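Local coordinates for protein pyruvate kinase (PDB 6QXL) that probably catalyses the last step of glycolysis, passing the phosphate of phosphoenolpyruvate to ADP to give pyruvate and ATP, at residues Met284-Ile289 with Ser316-Ala321. Residues are numbered along the deposited sequence; the frame is centred on the assembly and turned at random.
Sequences MMESMI and SAESAA
With CG turned anti to its own carbonyl carbon (chi1 -55°) and the chain bent at chi2 (94°), E318 sends its carboxylate across to the backbone of M284–E286, while E286, its CG anti to the backbone N (chi1 -162°), folds back at chi2 to bring OE1 near the same group. The site lies in the pyruvate kinase TIM barrel, where the loop after strand 277-281 meets the short helix 317-320 that follows the eighth strand, 312-315. It illustrates how one buried carboxylate can tie together the loops that follow neighbouring barrel strands. M285 N donates to E318 OE1 at 3.0 Å through the anti lone pair, on the side remote from OE2. On OE2, S316 N arrives from above the carboxylate plane at 2.9 Å, so each oxygen is gripped by a backbone N-H, one from each loop, and the rotation of the group is restrained. A water held by M284 N adds a further bond to OE1. The E286 carboxylate stands steeply to that of E318, and its OE1 lies 4.1 Å from E318 OE2; a water bridging these two oxygens probably eases the like-charge approach, and R131 offers E286 a weak, long ion pair on its other oxygen. Further along the loop, at I289, the contact turns apolar: I289 lays CD1 against A317 CB at 3.8 Å, and its CG1 packs against N and CA of E318. The side chains of M284 and M285 extend instead to M332 on helix 325-340. Near I289 a last water joins the two backbones, 2.6 Å from both M288 O and E318 O.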
ATOM      1  N   MET A 284      30.210   7.814  16.130  1.00 39.33           N
ATOM      2  CA  MET A 284      29.917   7.113  14.898  1.00 43.36           C
ATOM      3  C   MET A 284      31.119   6.286  14.426  1.00 43.41           C
ATOM      4  O   MET A 284      30.951   5.216  13.860  1.00 39.61           O
ATOM      5  CB  MET A 284      29.462   8.087  13.831  1.00 48.04           C
ATOM      6  CG  MET A 284      28.283   8.918  14.296  1.00 54.42           C
ATOM      7  SD  MET A 284      27.206   9.401  12.948  1.00 55.48           S
ATOM      8  CE  MET A 284      26.314   7.864  12.698  1.00 59.79           C
ATOM      9  N   MET A 285      32.331   6.772  14.678  1.00 51.25           N
ATOM     10  CA  MET A 285      33.539   6.049  14.288  1.00 49.06           C
ATOM     11  C   MET A 285      34.608   6.086  15.374  1.00 48.76           C
ATOM     12  O   MET A 285      35.785   6.207  15.092  1.00 49.19           O
ATOM     13  CB  MET A 285      34.037   6.601  12.966  1.00 53.73           C
ATOM     14  CG  MET A 285      33.051   6.358  11.842  1.00 56.39           C
ATOM     15  SD  MET A 285      33.838   6.528  10.249  1.00 52.49           S
ATOM     16  CE  MET A 285      33.105   5.155   9.368  1.00 57.78           C
ATOM     17  N   GLU A 286      34.178   5.927  16.616  1.00 48.91           N
ATOM     18  CA  GLU A 286      35.038   6.125  17.787  1.00 48.55           C
ATOM     19  C   GLU A 286      36.373   5.352  17.731  1.00 43.02           C
ATOM     20  O   GLU A 286      37.412   5.879  18.111  1.00 38.00           O
ATOM     21  CB  GLU A 286      34.283   5.738  19.062  1.00 48.57           C
ATOM     22  CG  GLU A 286      34.890   6.292  20.344  1.00 51.19           C
ATOM     23  CD  GLU A 286      34.533   7.751  20.621  1.00 58.79           C
ATOM     24  OE1 GLU A 286      34.112   8.492  19.695  1.00 72.47           O
ATOM     25  OE2 GLU A 286      34.682   8.197  21.778  1.00 57.98           O
ATOM     26  N   SER A 287      36.355   4.135  17.220  1.00 38.06           N
ATOM     27  CA  SER A 287      37.573   3.355  17.190  1.00 40.23           C
ATOM     28  C   SER A 287      38.687   4.049  16.396  1.00 44.52           C
ATOM     29  O   SER A 287      39.869   3.779  16.609  1.00 46.61           O
ATOM     30  CB  SER A 287      37.332   1.949  16.642  1.00 37.91           C
ATOM     31  OG  SER A 287      37.361   1.948  15.230  1.00 40.75           O
ATOM     32  N   MET A 288      38.312   4.942  15.487  1.00 47.04           N
ATOM     33  CA  MET A 288      39.290   5.667  14.670  1.00 45.92           C
ATOM     34  C   MET A 288      40.043   6.764  15.406  1.00 43.91           C
ATOM     35  O   MET A 288      40.944   7.364  14.854  1.00 41.48           O
ATOM     36  CB  MET A 288      38.631   6.231  13.406  1.00 45.84           C
ATOM     37  CG  MET A 288      38.131   5.125  12.466  1.00 47.70           C
ATOM     38  SD  MET A 288      37.834   5.665  10.785  1.00 46.92           S
ATOM     39  CE  MET A 288      39.512   5.856  10.219  1.00 52.67           C
ATOM     40  N   ILE A 289      39.683   7.036  16.651  1.00 42.56           N
ATOM     41  CA  ILE A 289      40.562   7.792  17.504  1.00 40.01           C
ATOM     42  C   ILE A 289      41.964   7.178  17.550  1.00 40.09           C
ATOM     43  O   ILE A 289      42.956   7.907  17.505  1.00 39.15           O
ATOM     44  CB  ILE A 289      39.983   7.908  18.904  1.00 38.69           C
ATOM     45  CG1 ILE A 289      38.795   8.877  18.859  1.00 40.67           C
ATOM     46  CG2 ILE A 289      41.030   8.425  19.884  1.00 39.52           C
ATOM     47  CD1 ILE A 289      37.825   8.682  20.013  1.00 42.13           C
ATOM     48  N   SER A 316      33.290  13.780  16.253  1.00 44.96           N
ATOM     49  CA  SER A 316      33.707  14.659  17.356  1.00 44.64           C
ATOM     50  C   SER A 316      35.168  14.481  17.757  1.00 42.05           C
ATOM     51  O   SER A 316      36.012  15.257  17.316  1.00 46.20           O
ATOM     52  CB  SER A 316      32.797  14.491  18.539  1.00 39.78           C
ATOM     53  OG  SER A 316      31.498  14.820  18.146  1.00 42.25           O
ATOM     54  N   ALA A 317      35.497  13.451  18.514  1.00 42.71           N
ATOM     55  CA  ALA A 317      36.871  13.264  18.930  1.00 43.47           C
ATOM     56  C   ALA A 317      37.639  12.666  17.768  1.00 44.64           C
ATOM     57  O   ALA A 317      38.837  12.897  17.651  1.00 51.15           O
ATOM     58  CB  ALA A 317      36.984  12.366  20.141  1.00 45.12           C
ATOM     59  N   GLU A 318      36.963  11.922  16.899  1.00 46.82           N
ATOM     60  CA  GLU A 318      37.628  11.276  15.772  1.00 47.16           C
ATOM     61  C   GLU A 318      38.404  12.312  14.951  1.00 45.73           C
ATOM     62  O   GLU A 318      39.539  12.057  14.549  1.00 44.66           O
ATOM     63  CB  GLU A 318      36.623  10.548  14.876  1.00 46.00           C
ATOM     64  CG  GLU A 318      35.716   9.501  15.567  1.00 49.40           C
ATOM     65  CD  GLU A 318      34.353  10.047  16.012  1.00 50.48           C
ATOM     66  OE1 GLU A 318      33.323   9.392  15.765  1.00 49.21           O
ATOM     67  OE2 GLU A 318      34.317  11.145  16.623  1.00 50.05           O
ATOM     68  N   SER A 319      37.810  13.488  14.751  1.00 45.21           N
ATOM     69  CA  SER A 319      38.437  14.549  13.980  1.00 46.38           C
ATOM     70  C   SER A 319      39.127  15.624  14.832  1.00 45.72           C
ATOM     71  O   SER A 319      40.057  16.271  14.363  1.00 46.91           O
ATOM     72  CB  SER A 319      37.412  15.203  13.033  1.00 42.65           C
ATOM     73  OG  SER A 319      36.347  15.796  13.749  1.00 40.09           O
ATOM     74  N   ALA A 320      38.676  15.817  16.062  1.00 44.24           N
ATOM     75  CA  ALA A 320      39.179  16.892  16.929  1.00 49.61           C
ATOM     76  C   ALA A 320      40.429  16.508  17.731  1.00 54.95           C
ATOM     77  O   ALA A 320      41.334  17.326  17.886  1.00 55.66           O
ATOM     78  CB  ALA A 320      38.089  17.339  17.886  1.00 47.50           C
ATOM     79  N   ALA A 321      40.461  15.288  18.266  1.00 50.16           N
ATOM     80  CA  ALA A 321      41.546  14.867  19.155  1.00 45.14           C
ATOM     81  C   ALA A 321      42.309  13.620  18.738  1.00 47.44           C
ATOM     82  O   ALA A 321      43.360  13.349  19.278  1.00 60.09           O
ATOM     83  CB  ALA A 321      40.990  14.688  20.551  1.00 40.33           C
TER
HETATM   84  O   HOH W   1      31.004  10.625  15.778  1.00 28.39           O
HETATM   85  O   HOH W   2      32.357  10.900  18.592  1.00 50.93           O
HETATM   86  O   HOH W   3      33.866  11.730  20.579  1.00 52.67           O
HETATM   87  O   HOH W   4      41.137   9.975  14.896  1.00 38.27           O